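Local coordinates for galactose mutarotase related enzyme (Lactobacillus casei, PDB 3Q1N), which probably binds a carbohydrate and may act as a galactose mutarotase-like (aldose 1-epimerase) isomerase, at residues 162-167 and 215-220; 230-235 and 288-293; 175-180 and 262-267; 55-60 and 266-271. All coordinates share one frame; numbering follows the deposited sequence.

Interaction 1: residues 162-167 and 215-220; sequences TVEPLN and IAKATL. With NO3 (nitrate ion), chain F; EDO (1,2-ethanediol), chain S.
Thr-162 and Thr-219 exchange two backbone hydrogen bonds, the tighter from Thr-219 N to Thr-162 O at 2.8 Å with an N-H...O angle of 170°. Beside this pair a water bonded to Thr-162 OG1 donates to Thr-219 O. On the same sheet face Thr-219 OG1 donates to O1 of a nitrate at 2.7 Å, an ion probably left from crystallisation, and also bonds Thr-230 OG1 of the next strand. Val-163 is buried on the other face, its CB 3.8 Å from Ile-215 CD1 and its CG1 4.0 Å from Ala-218 CB. Strands 160-164 and 217-221 run antiparallel here, at 168°, within the large sheet of the mutarotase-like fold. The pairing ends in a classic beta bulge: Ala-216 and Lys-217 both face Glu-164, whose O accepts from Ala-216 N at 2.7 Å and Lys-217 N at 2.9 Å. The side chain of Glu-164, bent at chi2 (80°), lies alongside that of Lys-217, with OE2 3.3 Å from the lysine CG; NZ leads on to Glu-292. After a cis peptide bond, Pro-165 lays CD 3.8 Å from Ala-216 CB. Leu-166 closes the contact with CD1 against CG1 of Ile-215.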
loop_
_atom_site.group_PDB
_atom_site.type_symbol
_atom_site.label_atom_id
_atom_site.label_comp_id
_atom_site.label_asym_id
_atom_site.label_seq_id
_atom_site.Cartn_x
_atom_site.Cartn_y
_atom_site.Cartn_z
ATOM N N THR A 162 0.861 -12.982 10.569
ATOM C CA THR A 162 1.142 -14.367 10.240
ATOM C C THR A 162 1.068 -14.492 8.738
ATOM O O THR A 162 0.127 -13.966 8.118
ATOM C CB THR A 162 0.158 -15.331 10.938
ATOM O OG1 THR A 162 0.185 -15.089 12.344
ATOM C CG2 THR A 162 0.531 -16.778 10.695
ATOM N N VAL A 163 2.064 -15.159 8.147
ATOM C CA VAL A 163 2.164 -15.249 6.668
ATOM C C VAL A 163 2.248 -16.672 6.165
ATOM O O VAL A 163 2.742 -17.558 6.857
ATOM C CB VAL A 163 3.340 -14.441 6.108
ATOM C CG1 VAL A 163 3.232 -12.969 6.526
ATOM C CG2 VAL A 163 4.708 -15.033 6.520
ATOM N N GLU A 164 1.746 -16.885 4.956
ATOM C CA GLU A 164 1.923 -18.164 4.285
ATOM C C GLU A 164 1.815 -18.028 2.779
ATOM O O GLU A 164 1.127 -17.123 2.298
ATOM C CB GLU A 164 0.899 -19.184 4.797
ATOM C CG GLU A 164 -0.536 -18.936 4.426
ATOM C CD GLU A 164 -0.934 -19.363 2.990
ATOM O OE1 GLU A 164 -0.273 -20.232 2.385
ATOM O OE2 GLU A 164 -1.943 -18.831 2.483
ATOM N N PRO A 165 2.511 -18.910 2.022
ATOM C CA PRO A 165 3.527 -19.822 2.524
ATOM C C PRO A 165 4.807 -19.069 2.759
ATOM O O PRO A 165 4.927 -17.920 2.363
ATOM C CB PRO A 165 3.718 -20.826 1.364
ATOM C CG PRO A 165 3.446 -19.991 0.142
ATOM C CD PRO A 165 2.261 -19.108 0.575
ATOM N N LEU A 166 5.772 -19.720 3.381
ATOM C CA LEU A 166 7.086 -19.127 3.599
ATOM C C LEU A 166 8.144 -20.187 3.280
ATOM O O LEU A 166 8.180 -21.247 3.923
ATOM C CB LEU A 166 7.181 -18.609 5.046
ATOM C CG LEU A 166 8.178 -17.541 5.420
ATOM C CD1 LEU A 166 8.040 -16.257 4.541
ATOM C CD2 LEU A 166 8.081 -17.208 6.929
ATOM N N ASN A 167 8.981 -19.914 2.282
ATOM C CA ASN A 167 10.004 -20.893 1.837
ATOM C C ASN A 167 11.405 -20.593 2.371
ATOM O O ASN A 167 12.363 -21.271 1.987
ATOM C CB ASN A 167 10.104 -20.922 0.320
ATOM C CG ASN A 167 8.799 -21.274 -0.351
ATOM O OD1 ASN A 167 7.951 -21.997 0.206
ATOM N ND2 ASN A 167 8.624 -20.763 -1.557
ATOM N N ILE A 215 4.858 -15.037 -0.361
ATOM C CA ILE A 215 3.687 -14.938 0.527
ATOM C C ILE A 215 2.393 -14.723 -0.239
ATOM O O ILE A 215 2.306 -13.881 -1.137
ATOM C CB ILE A 215 3.864 -13.803 1.586
ATOM C CG1 ILE A 215 5.051 -14.146 2.494
ATOM C CG2 ILE A 215 2.536 -13.611 2.419
ATOM C CD1 ILE A 215 5.535 -12.947 3.385
ATOM N N ALA A 216 1.394 -15.519 0.107
ATOM C CA ALA A 216 0.092 -15.441 -0.524
ATOM C C ALA A 216 -0.930 -14.787 0.386
ATOM O O ALA A 216 -1.798 -14.073 -0.097
ATOM C CB ALA A 216 -0.375 -16.849 -0.886
ATOM N N LYS A 217 -0.820 -15.050 1.688
ATOM C CA LYS A 217 -1.744 -14.496 2.667
ATOM C C LYS A 217 -1.001 -13.979 3.868
ATOM O O LYS A 217 -0.019 -14.580 4.302
ATOM C CB LYS A 217 -2.780 -15.524 3.095
ATOM C CG LYS A 217 -3.640 -16.005 1.925
ATOM C CD LYS A 217 -4.980 -16.500 2.460
ATOM C CE LYS A 217 -5.815 -17.123 1.381
ATOM N NZ LYS A 217 -7.150 -17.481 1.906
ATOM N N ALA A 218 -1.448 -12.833 4.361
ATOM C CA ALA A 218 -0.850 -12.206 5.542
ATOM C C ALA A 218 -2.008 -11.728 6.441
ATOM O O ALA A 218 -2.869 -10.938 6.012
ATOM C CB ALA A 218 0.039 -11.043 5.138
ATOM N N THR A 219 -2.049 -12.275 7.657
ATOM C CA THR A 219 -3.106 -12.009 8.632
ATOM C C THR A 219 -2.614 -11.119 9.760
ATOM O O THR A 219 -1.609 -11.438 10.384
ATOM C CB THR A 219 -3.684 -13.324 9.205
ATOM O OG1 THR A 219 -4.312 -14.050 8.142
ATOM C CG2 THR A 219 -4.678 -13.075 10.300
ATOM N N LEU A 220 -3.359 -10.038 10.012
ATOM C CA LEU A 220 -3.135 -9.095 11.130
ATOM C C LEU A 220 -4.199 -9.448 12.177
ATOM O O LEU A 220 -5.407 -9.321 11.924
ATOM C CB LEU A 220 -3.266 -7.647 10.662
ATOM C CG LEU A 220 -3.245 -6.590 11.763
ATOM C CD1 LEU A 220 -1.889 -6.504 12.477
ATOM C CD2 LEU A 220 -3.656 -5.229 11.159
HETATM N N NO3 F . -2.160 -16.584 7.396
HETATM O O1 NO3 F . -2.969 -15.808 6.585
HETATM O O2 NO3 F . -0.936 -17.054 6.925
HETATM O O3 NO3 F . -2.570 -16.917 8.691
HETATM C C1 EDO S . -3.214 -14.607 -2.737
HETATM O O1 EDO S . -3.924 -15.272 -1.652
HETATM C C2 EDO S . -4.027 -13.477 -3.381
HETATM O O2 EDO S . -3.853 -13.171 -4.759
HETATM O O HOH W 1 -1.696 -13.135 12.991
#

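Interaction 2: residues 230-235 and 288-293; sequences TLDISD and ALKVEL. With EDO (1,2-ethanediol), chain R.
Strands 229-232 and 284-293 run antiparallel, their local axes 4.7 Å apart at 163°, with Thr-230/Glu-292 and Asp-232/Lys-290 as hydrogen-bonded pairs and Leu-231/Val-291 as the non-hydrogen-bonded pair between them. On the buried face Leu-231 and Val-291 lie side by side, CD2 of the leucine 3.8 Å from CG2 of the valine, and Pro-256 of strand 251-258 touches Leu-231 too. The opposite face is polar. Glu-292, extended beyond CG (chi2 -179°), runs beside Thr-230 and brings OE2 to 2.6 Å from Asp-232 OD1, the two carboxylate planes standing 83° apart. Lys-290 crosses Asp-232 with its aliphatic part, CB being 3.6 Å from OD2. Past the strand end, Asp-235 turns back: its OD2 accepts from Ala-288 N at 2.8 Å through the anti lone pair, and also takes a bond from an ethanediol, probably a crystallisation additive. A water accepting from Asp-235 N donates to Ala-288 O at 2.6 Å, completing a second link there. Two carboxylate oxygens as close as those of Asp-232 and Glu-292 suggest that one acid probably holds a proton, while the salt bridge from Lys-217 NZ to Glu-292 OE2 would offset negative charge at this spot.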
loop_
_atom_site.group_PDB
_atom_site.type_symbol
_atom_site.label_atom_id
_atom_site.label_comp_id
_atom_site.label_asym_id
_atom_site.label_seq_id
_atom_site.Cartn_x
_atom_site.Cartn_y
_atom_site.Cartn_z
ATOM N N THR A 230 -7.151 -10.416 6.776
ATOM C CA THR A 230 -6.154 -11.159 6.025
ATOM C C THR A 230 -6.051 -10.534 4.629
ATOM O O THR A 230 -7.074 -10.321 3.953
ATOM C CB THR A 230 -6.523 -12.635 5.907
ATOM O OG1 THR A 230 -6.560 -13.195 7.221
ATOM C CG2 THR A 230 -5.481 -13.418 5.034
ATOM N N LEU A 231 -4.832 -10.228 4.220
ATOM C CA LEU A 231 -4.527 -9.713 2.885
ATOM C C LEU A 231 -4.113 -10.848 1.968
ATOM O O LEU A 231 -3.245 -11.647 2.301
ATOM C CB LEU A 231 -3.431 -8.653 2.928
ATOM C CG LEU A 231 -3.701 -7.378 3.717
ATOM C CD1 LEU A 231 -2.572 -6.354 3.563
ATOM C CD2 LEU A 231 -5.040 -6.701 3.382
ATOM N N ASP A 232 -4.823 -10.995 0.852
ATOM C CA ASP A 232 -4.481 -11.959 -0.184
ATOM C C ASP A 232 -3.657 -11.177 -1.210
ATOM O O ASP A 232 -4.178 -10.328 -1.898
ATOM C CB ASP A 232 -5.746 -12.544 -0.829
ATOM C CG ASP A 232 -6.642 -13.288 0.190
ATOM O OD1 ASP A 232 -6.247 -13.471 1.359
ATOM O OD2 ASP A 232 -7.762 -13.650 -0.174
ATOM N N ILE A 233 -2.364 -11.446 -1.272
ATOM C CA ILE A 233 -1.412 -10.533 -1.974
ATOM C C ILE A 233 -0.346 -11.278 -2.793
ATOM O O ILE A 233 0.768 -10.795 -2.969
ATOM C CB ILE A 233 -0.791 -9.524 -0.946
ATOM C CG1 ILE A 233 -0.423 -10.220 0.349
ATOM C CG2 ILE A 233 -1.795 -8.420 -0.643
ATOM C CD1 ILE A 233 0.660 -11.201 0.245
ATOM N N SER A 234 -0.687 -12.422 -3.377
ATOM C CA SER A 234 0.291 -13.176 -4.190
ATOM C C SER A 234 0.864 -12.308 -5.303
ATOM O O SER A 234 2.030 -12.456 -5.676
ATOM C CB SER A 234 -0.328 -14.431 -4.816
ATOM O OG SER A 234 -0.680 -15.407 -3.845
ATOM N N ASP A 235 0.035 -11.430 -5.872
ATOM C CA ASP A 235 0.464 -10.575 -6.983
ATOM C C ASP A 235 1.473 -9.490 -6.606
ATOM O O ASP A 235 2.112 -8.899 -7.495
ATOM C CB ASP A 235 -0.745 -9.863 -7.629
ATOM C CG ASP A 235 -1.645 -10.781 -8.442
ATOM O OD1 ASP A 235 -1.351 -11.986 -8.603
ATOM O OD2 ASP A 235 -2.711 -10.311 -8.909
ATOM N N ALA A 288 -4.112 -7.907 -8.507
ATOM C CA ALA A 288 -5.315 -8.049 -7.690
ATOM C C ALA A 288 -4.929 -8.259 -6.246
ATOM O O ALA A 288 -3.855 -8.772 -5.954
ATOM C CB ALA A 288 -6.164 -9.194 -8.173
ATOM N N LEU A 289 -5.798 -7.834 -5.337
ATOM C CA LEU A 289 -5.700 -8.227 -3.923
ATOM C C LEU A 289 -7.093 -8.405 -3.324
ATOM O O LEU A 289 -8.095 -7.971 -3.909
ATOM C CB LEU A 289 -4.897 -7.213 -3.098
ATOM C CG LEU A 289 -5.335 -5.751 -2.963
ATOM C CD1 LEU A 289 -6.335 -5.549 -1.834
ATOM C CD2 LEU A 289 -4.110 -4.825 -2.779
ATOM N N LYS A 290 -7.145 -9.045 -2.152
ATOM C CA LYS A 290 -8.351 -9.070 -1.348
ATOM C C LYS A 290 -8.002 -8.708 0.085
ATOM O O LYS A 290 -6.927 -9.065 0.582
ATOM C CB LYS A 290 -9.026 -10.442 -1.354
ATOM C CG LYS A 290 -9.363 -11.007 -2.750
ATOM C CD LYS A 290 -10.132 -12.362 -2.661
ATOM C CE LYS A 290 -10.459 -12.862 -4.079
ATOM N NZ LYS A 290 -11.214 -14.167 -4.039
ATOM N N VAL A 291 -8.909 -7.980 0.719
ATOM C CA VAL A 291 -8.840 -7.723 2.163
ATOM C C VAL A 291 -9.960 -8.600 2.743
ATOM O O VAL A 291 -11.132 -8.299 2.558
ATOM C CB VAL A 291 -9.060 -6.245 2.489
ATOM C CG1 VAL A 291 -8.810 -5.994 4.000
ATOM C CG2 VAL A 291 -8.136 -5.340 1.619
ATOM N N GLU A 292 -9.613 -9.720 3.340
ATOM C CA GLU A 292 -10.608 -10.562 4.002
ATOM C C GLU A 292 -10.961 -9.938 5.343
ATOM O O GLU A 292 -10.067 -9.571 6.126
ATOM C CB GLU A 292 -10.119 -11.971 4.236
ATOM C CG GLU A 292 -9.485 -12.661 3.019
ATOM C CD GLU A 292 -9.034 -14.088 3.318
ATOM O OE1 GLU A 292 -9.369 -14.657 4.383
ATOM O OE2 GLU A 292 -8.327 -14.652 2.466
ATOM N N LEU A 293 -12.263 -9.772 5.583
ATOM C CA LEU A 293 -12.758 -9.021 6.733
ATOM C C LEU A 293 -13.343 -10.010 7.747
ATOM O O LEU A 293 -14.417 -10.555 7.510
ATOM C CB LEU A 293 -13.795 -8.021 6.253
ATOM C CG LEU A 293 -13.243 -6.940 5.320
ATOM C CD1 LEU A 293 -14.399 -6.003 4.925
ATOM C CD2 LEU A 293 -12.031 -6.158 6.006
HETATM C C1 EDO R . -4.940 -10.217 -12.788
HETATM O O1 EDO R . -5.782 -9.331 -12.035
HETATM C C2 EDO R . -3.770 -10.671 -11.915
HETATM O O2 EDO R . -4.261 -11.273 -10.705
HETATM O O HOH W 2 -2.745 -11.044 -5.167
#

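Interaction 3: residues 175-180 and 262-267; sequences IGPVPF and DQAGEP
Two surface loops meet here, one joining strands 171-175 and 181-182, the other lying between strands 251-258 and 277-279. Residues 177-180 of the first form a type VIa beta turn with cis Pro-179: Phe-180 N donates to Pro-177 O at 2.8 Å, and outside the turn Gly-176 N closes the loop on Phe-180 O at 2.9 Å. A second cis peptide bond precedes Pro-177. Across the contact Ala-264 puts its CB 3.5 Å from Gly-176 O and 3.8 Å from Pro-177 CD, one methyl group meeting a carbonyl oxygen and a proline ring carbon. No hydrogen bond joins the two segments themselves, but Asp-262 and Ala-264 both bond to the backbone of Arg-181, just after Phe-180, which ties the loops where the next strand begins. Phe-180 faces the second loop, and with CG anti to its carbonyl carbon (chi1 -64°) the ring runs beside the Asp-262 side chain. Ring and carboxylate are nearly coplanar, 9° apart, with CD2 of the phenylalanine 4.1 Å from CB of Asp-262. The backbone oxygen of Asp-262 sits at the ring's edge, in its plane, 3.7 Å from Phe-180 CD2. The carboxylate of Asp-262 accepts through OD2 from the backbone N of Asn-57.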
loop_
_atom_site.group_PDB
_atom_site.type_symbol
_atom_site.label_atom_id
_atom_site.label_comp_id
_atom_site.label_asym_id
_atom_site.label_seq_id
_atom_site.Cartn_x
_atom_site.Cartn_y
_atom_site.Cartn_z
ATOM N N ILE A 175 16.775 -0.477 6.099
ATOM C CA ILE A 175 16.389 0.943 6.022
ATOM C C ILE A 175 17.530 1.863 6.491
ATOM O O ILE A 175 18.205 1.588 7.493
ATOM C CB ILE A 175 15.158 1.218 6.906
ATOM C CG1 ILE A 175 14.003 0.303 6.477
ATOM C CG2 ILE A 175 14.776 2.712 6.851
ATOM C CD1 ILE A 175 13.592 0.376 5.022
ATOM N N GLY A 176 17.741 2.955 5.760
ATOM C CA GLY A 176 18.692 3.983 6.155
ATOM C C GLY A 176 18.944 4.983 5.035
ATOM O O GLY A 176 19.239 4.574 3.894
ATOM N N PRO A 177 18.754 6.291 5.300
ATOM C CA PRO A 177 18.048 6.933 6.401
ATOM C C PRO A 177 16.556 6.750 6.229
ATOM O O PRO A 177 16.068 6.792 5.106
ATOM C CB PRO A 177 18.349 8.420 6.188
ATOM C CG PRO A 177 18.501 8.537 4.753
ATOM C CD PRO A 177 19.009 7.242 4.221
ATOM N N VAL A 178 15.843 6.506 7.320
ATOM C CA VAL A 178 14.413 6.285 7.225
ATOM C C VAL A 178 13.773 7.474 6.477
ATOM O O VAL A 178 14.146 8.634 6.718
ATOM C CB VAL A 178 13.785 6.028 8.633
ATOM C CG1 VAL A 178 13.979 7.238 9.569
ATOM C CG2 VAL A 178 12.330 5.645 8.511
ATOM N N PRO A 179 12.840 7.187 5.534
ATOM C CA PRO A 179 12.262 5.911 5.075
ATOM C C PRO A 179 12.883 5.334 3.777
ATOM O O PRO A 179 12.249 4.568 3.071
ATOM C CB PRO A 179 10.794 6.299 4.823
ATOM C CG PRO A 179 10.929 7.732 4.241
ATOM C CD PRO A 179 12.209 8.317 4.832
ATOM N N PHE A 180 14.111 5.707 3.464
ATOM C CA PHE A 180 14.832 5.133 2.321
ATOM C C PHE A 180 15.411 3.767 2.696
ATOM O O PHE A 180 15.680 3.495 3.840
ATOM C CB PHE A 180 16.002 6.004 1.868
ATOM C CG PHE A 180 15.606 7.375 1.334
ATOM C CD1 PHE A 180 15.505 8.471 2.154
ATOM C CD2 PHE A 180 15.347 7.536 -0.010
ATOM C CE1 PHE A 180 15.158 9.714 1.631
ATOM C CE2 PHE A 180 15.039 8.766 -0.552
ATOM C CZ PHE A 180 14.928 9.866 0.275
ATOM N N ASP A 262 13.292 4.267 -2.819
ATOM C CA ASP A 262 14.624 4.320 -3.324
ATOM C C ASP A 262 15.658 3.809 -2.308
ATOM O O ASP A 262 15.522 3.961 -1.086
ATOM C CB ASP A 262 15.006 5.761 -3.649
ATOM C CG ASP A 262 14.876 6.130 -5.130
ATOM O OD1 ASP A 262 14.928 5.239 -6.026
ATOM O OD2 ASP A 262 14.780 7.350 -5.390
ATOM N N GLN A 263 16.711 3.218 -2.862
ATOM C CA GLN A 263 17.951 2.981 -2.122
ATOM C C GLN A 263 18.707 4.305 -2.046
ATOM O O GLN A 263 18.910 4.955 -3.051
ATOM C CB GLN A 263 18.817 1.928 -2.819
ATOM C CG GLN A 263 20.145 1.761 -2.098
ATOM C CD GLN A 263 20.961 0.547 -2.506
ATOM O OE1 GLN A 263 20.484 -0.352 -3.236
ATOM N NE2 GLN A 263 22.219 0.512 -2.052
ATOM N N ALA A 264 19.125 4.686 -0.836
ATOM C CA ALA A 264 19.808 5.970 -0.579
ATOM C C ALA A 264 21.015 6.182 -1.492
ATOM O O ALA A 264 21.774 5.273 -1.790
ATOM C CB ALA A 264 20.272 6.034 0.878
ATOM N N GLY A 265 21.212 7.416 -1.921
ATOM C CA GLY A 265 22.356 7.774 -2.737
ATOM C C GLY A 265 21.954 8.753 -3.821
ATOM O O GLY A 265 21.048 9.573 -3.619
ATOM N N GLU A 266 22.527 8.595 -5.011
ATOM C CA GLU A 266 22.247 9.494 -6.121
ATOM C C GLU A 266 20.880 9.198 -6.754
ATOM O O GLU A 266 20.314 8.113 -6.556
ATOM C CB GLU A 266 23.372 9.407 -7.157
ATOM C CG GLU A 266 23.426 8.057 -7.851
ATOM C CD GLU A 266 24.559 7.962 -8.827
ATOM O OE1 GLU A 266 25.744 8.160 -8.430
ATOM O OE2 GLU A 266 24.250 7.679 -10.003
ATOM N N PRO A 267 20.319 10.160 -7.480
ATOM C CA PRO A 267 19.053 9.911 -8.174
ATOM C C PRO A 267 19.132 8.666 -9.097
ATOM O O PRO A 267 20.153 8.408 -9.787
ATOM C CB PRO A 267 18.842 11.207 -8.959
ATOM C CG PRO A 267 19.476 12.217 -8.051
ATOM C CD PRO A 267 20.765 11.556 -7.695
#

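Interaction 4: residues 55-60 and 266-271; sequences KSNQDQ and EPTDWY
Pro-267 is the closely packed part of this contact, touched by the side chains of Gln-58 and Gln-60 from two directions roughly at right angles. Gln-58 crosses it at about a right angle, and the bend at its chi2 (93°) brings OE1 within 3.3 Å of Pro-267 CD; NE2 of the same amide donates to Gly-265 O, which holds the group beside the proline. Gln-60 puts its CG 3.7 Å from Pro-267 CG. Its amide is steadied from within its own loop: Gln-60 NE2 donates to Gln-58 O at 3.1 Å, a bond close to the amide plane. Asn-57 adds a direct polar link, but a weak one, from ND2 to Glu-266 O at 2.9 Å with an N-H...O angle of only 130°; the stronger partner of this ND2 is Gln-263 O. Elsewhere the segments stand further apart and water bridges them. One water donates to Ser-56 OG at 2.7 Å and accepts from Trp-270 NE1 at 2.9 Å, lying in the plane of the indole at its edge. A second takes the N-H of Thr-268 and donates to Gln-60 O. Beyond an Asx turn of Asp-269 OD1 with Tyr-271 N, Trp-270 stacks on Tyr-61 and touches Leu-63 of strand 60-63 and Pro-137 of strand 136-147, with Thr-268 and Trp-270 both bonded to the backbone of Arg-62.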
loop_
_atom_site.group_PDB
_atom_site.type_symbol
_atom_site.label_atom_id
_atom_site.label_comp_id
_atom_site.label_asym_id
_atom_site.label_seq_id
_atom_site.Cartn_x
_atom_site.Cartn_y
_atom_site.Cartn_z
ATOM N N LYS A 55 9.862 7.646 -0.664
ATOM C CA LYS A 55 10.600 8.847 -1.022
ATOM C C LYS A 55 11.561 8.561 -2.185
ATOM O O LYS A 55 12.009 7.454 -2.352
ATOM C CB LYS A 55 11.407 9.405 0.172
ATOM C CG LYS A 55 10.619 10.256 1.185
ATOM C CD LYS A 55 11.586 10.857 2.220
ATOM C CE LYS A 55 10.913 11.735 3.239
ATOM N NZ LYS A 55 11.856 12.125 4.379
ATOM N N SER A 56 11.842 9.601 -2.950
ATOM C CA SER A 56 12.797 9.630 -4.034
ATOM C C SER A 56 14.057 10.396 -3.594
ATOM O O SER A 56 13.951 11.414 -2.890
ATOM C CB SER A 56 12.203 10.305 -5.294
ATOM O OG SER A 56 11.242 9.488 -5.904
ATOM N N ASN A 57 15.226 9.917 -4.022
ATOM C CA ASN A 57 16.507 10.525 -3.631
ATOM C C ASN A 57 16.499 11.994 -4.085
ATOM O O ASN A 57 16.327 12.282 -5.277
ATOM C CB ASN A 57 17.666 9.784 -4.280
ATOM C CG ASN A 57 17.922 8.416 -3.668
ATOM O OD1 ASN A 57 17.742 8.220 -2.467
ATOM N ND2 ASN A 57 18.377 7.460 -4.493
ATOM N N GLN A 58 16.657 12.907 -3.114
ATOM C CA GLN A 58 16.663 14.359 -3.380
ATOM C C GLN A 58 15.435 14.794 -4.183
ATOM O O GLN A 58 15.544 15.691 -5.031
ATOM C CB GLN A 58 17.939 14.774 -4.099
ATOM C CG GLN A 58 19.204 14.449 -3.259
ATOM C CD GLN A 58 19.781 13.095 -3.603
ATOM O OE1 GLN A 58 20.106 12.870 -4.768
ATOM N NE2 GLN A 58 19.916 12.179 -2.600
ATOM N N ASP A 59 14.335 14.122 -3.894
ATOM C CA ASP A 59 13.008 14.334 -4.520
ATOM C C ASP A 59 13.079 14.420 -6.034
ATOM O O ASP A 59 12.391 15.227 -6.686
ATOM C CB ASP A 59 12.335 15.553 -3.887
ATOM C CG ASP A 59 12.014 15.342 -2.387
ATOM O OD1 ASP A 59 11.517 14.274 -1.954
ATOM O OD2 ASP A 59 12.205 16.284 -1.622
ATOM N N GLN A 60 13.897 13.561 -6.610
ATOM C CA GLN A 60 14.058 13.515 -8.071
ATOM C C GLN A 60 14.501 12.116 -8.487
ATOM O O GLN A 60 14.740 11.227 -7.637
ATOM C CB GLN A 60 15.067 14.583 -8.552
ATOM C CG GLN A 60 16.484 14.339 -8.070
ATOM C CD GLN A 60 17.415 15.548 -8.285
ATOM O OE1 GLN A 60 18.213 15.557 -9.215
ATOM N NE2 GLN A 60 17.338 16.523 -7.407
ATOM N N GLU A 266 22.527 8.595 -5.011
ATOM C CA GLU A 266 22.247 9.494 -6.121
ATOM C C GLU A 266 20.880 9.198 -6.754
ATOM O O GLU A 266 20.314 8.113 -6.556
ATOM C CB GLU A 266 23.372 9.407 -7.157
ATOM C CG GLU A 266 23.426 8.057 -7.851
ATOM C CD GLU A 266 24.559 7.962 -8.827
ATOM O OE1 GLU A 266 25.744 8.160 -8.430
ATOM O OE2 GLU A 266 24.250 7.679 -10.003
ATOM N N PRO A 267 20.319 10.160 -7.480
ATOM C CA PRO A 267 19.053 9.911 -8.174
ATOM C C PRO A 267 19.132 8.666 -9.097
ATOM O O PRO A 267 20.153 8.408 -9.787
ATOM C CB PRO A 267 18.842 11.207 -8.959
ATOM C CG PRO A 267 19.476 12.217 -8.051
ATOM C CD PRO A 267 20.765 11.556 -7.695
ATOM N N THR A 268 18.063 7.874 -9.051
ATOM C CA THR A 268 18.046 6.548 -9.649
ATOM C C THR A 268 17.377 6.565 -11.000
ATOM O O THR A 268 16.365 7.204 -11.163
ATOM C CB THR A 268 17.216 5.595 -8.770
ATOM O OG1 THR A 268 17.665 5.717 -7.404
ATOM C CG2 THR A 268 17.398 4.186 -9.289
ATOM N N ASP A 269 17.963 5.891 -11.981
ATOM C CA ASP A 269 17.269 5.663 -13.257
ATOM C C ASP A 269 16.106 4.735 -13.027
ATOM O O ASP A 269 16.257 3.572 -12.590
ATOM C CB ASP A 269 18.259 5.048 -14.233
ATOM C CG ASP A 269 17.680 4.782 -15.612
ATOM O OD1 ASP A 269 16.549 5.193 -15.914
ATOM O OD2 ASP A 269 18.412 4.130 -16.416
ATOM N N TRP A 270 14.911 5.229 -13.292
ATOM C CA TRP A 270 13.740 4.368 -13.056
ATOM C C TRP A 270 13.662 3.144 -13.958
ATOM O O TRP A 270 12.929 2.190 -13.643
ATOM C CB TRP A 270 12.458 5.156 -13.156
ATOM C CG TRP A 270 12.061 5.848 -11.879
ATOM C CD1 TRP A 270 12.888 6.180 -10.850
ATOM C CD2 TRP A 270 10.757 6.274 -11.500
ATOM N NE1 TRP A 270 12.195 6.807 -9.867
ATOM C CE2 TRP A 270 10.873 6.891 -10.240
ATOM C CE3 TRP A 270 9.504 6.206 -12.098
ATOM C CZ2 TRP A 270 9.770 7.435 -9.582
ATOM C CZ3 TRP A 270 8.434 6.740 -11.456
ATOM C CH2 TRP A 270 8.563 7.335 -10.207
ATOM N N TYR A 271 14.434 3.139 -15.030
ATOM C CA TYR A 271 14.537 1.942 -15.866
ATOM C C TYR A 271 15.363 0.818 -15.236
ATOM O O TYR A 271 15.364 -0.317 -15.756
ATOM C CB TYR A 271 15.139 2.288 -17.233
ATOM C CG TYR A 271 14.177 3.118 -18.082
ATOM C CD1 TYR A 271 12.928 2.606 -18.472
ATOM C CD2 TYR A 271 14.516 4.403 -18.528
ATOM C CE1 TYR A 271 12.031 3.380 -19.231
ATOM C CE2 TYR A 271 13.612 5.187 -19.284
ATOM C CZ TYR A 271 12.385 4.648 -19.659
ATOM O OH TYR A 271 11.544 5.416 -20.414
HETATM O O HOH W 3 12.617 7.492 -7.071
HETATM O O HOH W 4 15.908 8.778 -7.333
#

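The four contacts form two clusters. Interactions 1 and 2, with centres 11 Å apart, share the nine-stranded antiparallel sheet: strands 160-164, 217-221, 229-232 and 284-293 are successive neighbours, and the bond between Thr-219 and Thr-230 joins the two contacts. Interactions 3 and 4, 9 Å apart, share Glu-266 and Pro-267. Along the chain interaction 4 opens first and spans interaction 1, which closes before interaction 2 opens; interactions 3 and 4 end on the same stretch, and the segments of interaction 2 alternate with theirs. One pair thus builds consecutive strands of the large sheet, while the other, its centres 27 to 31 Å away, ties loop 262-271 to loops 175-180 and 55-60.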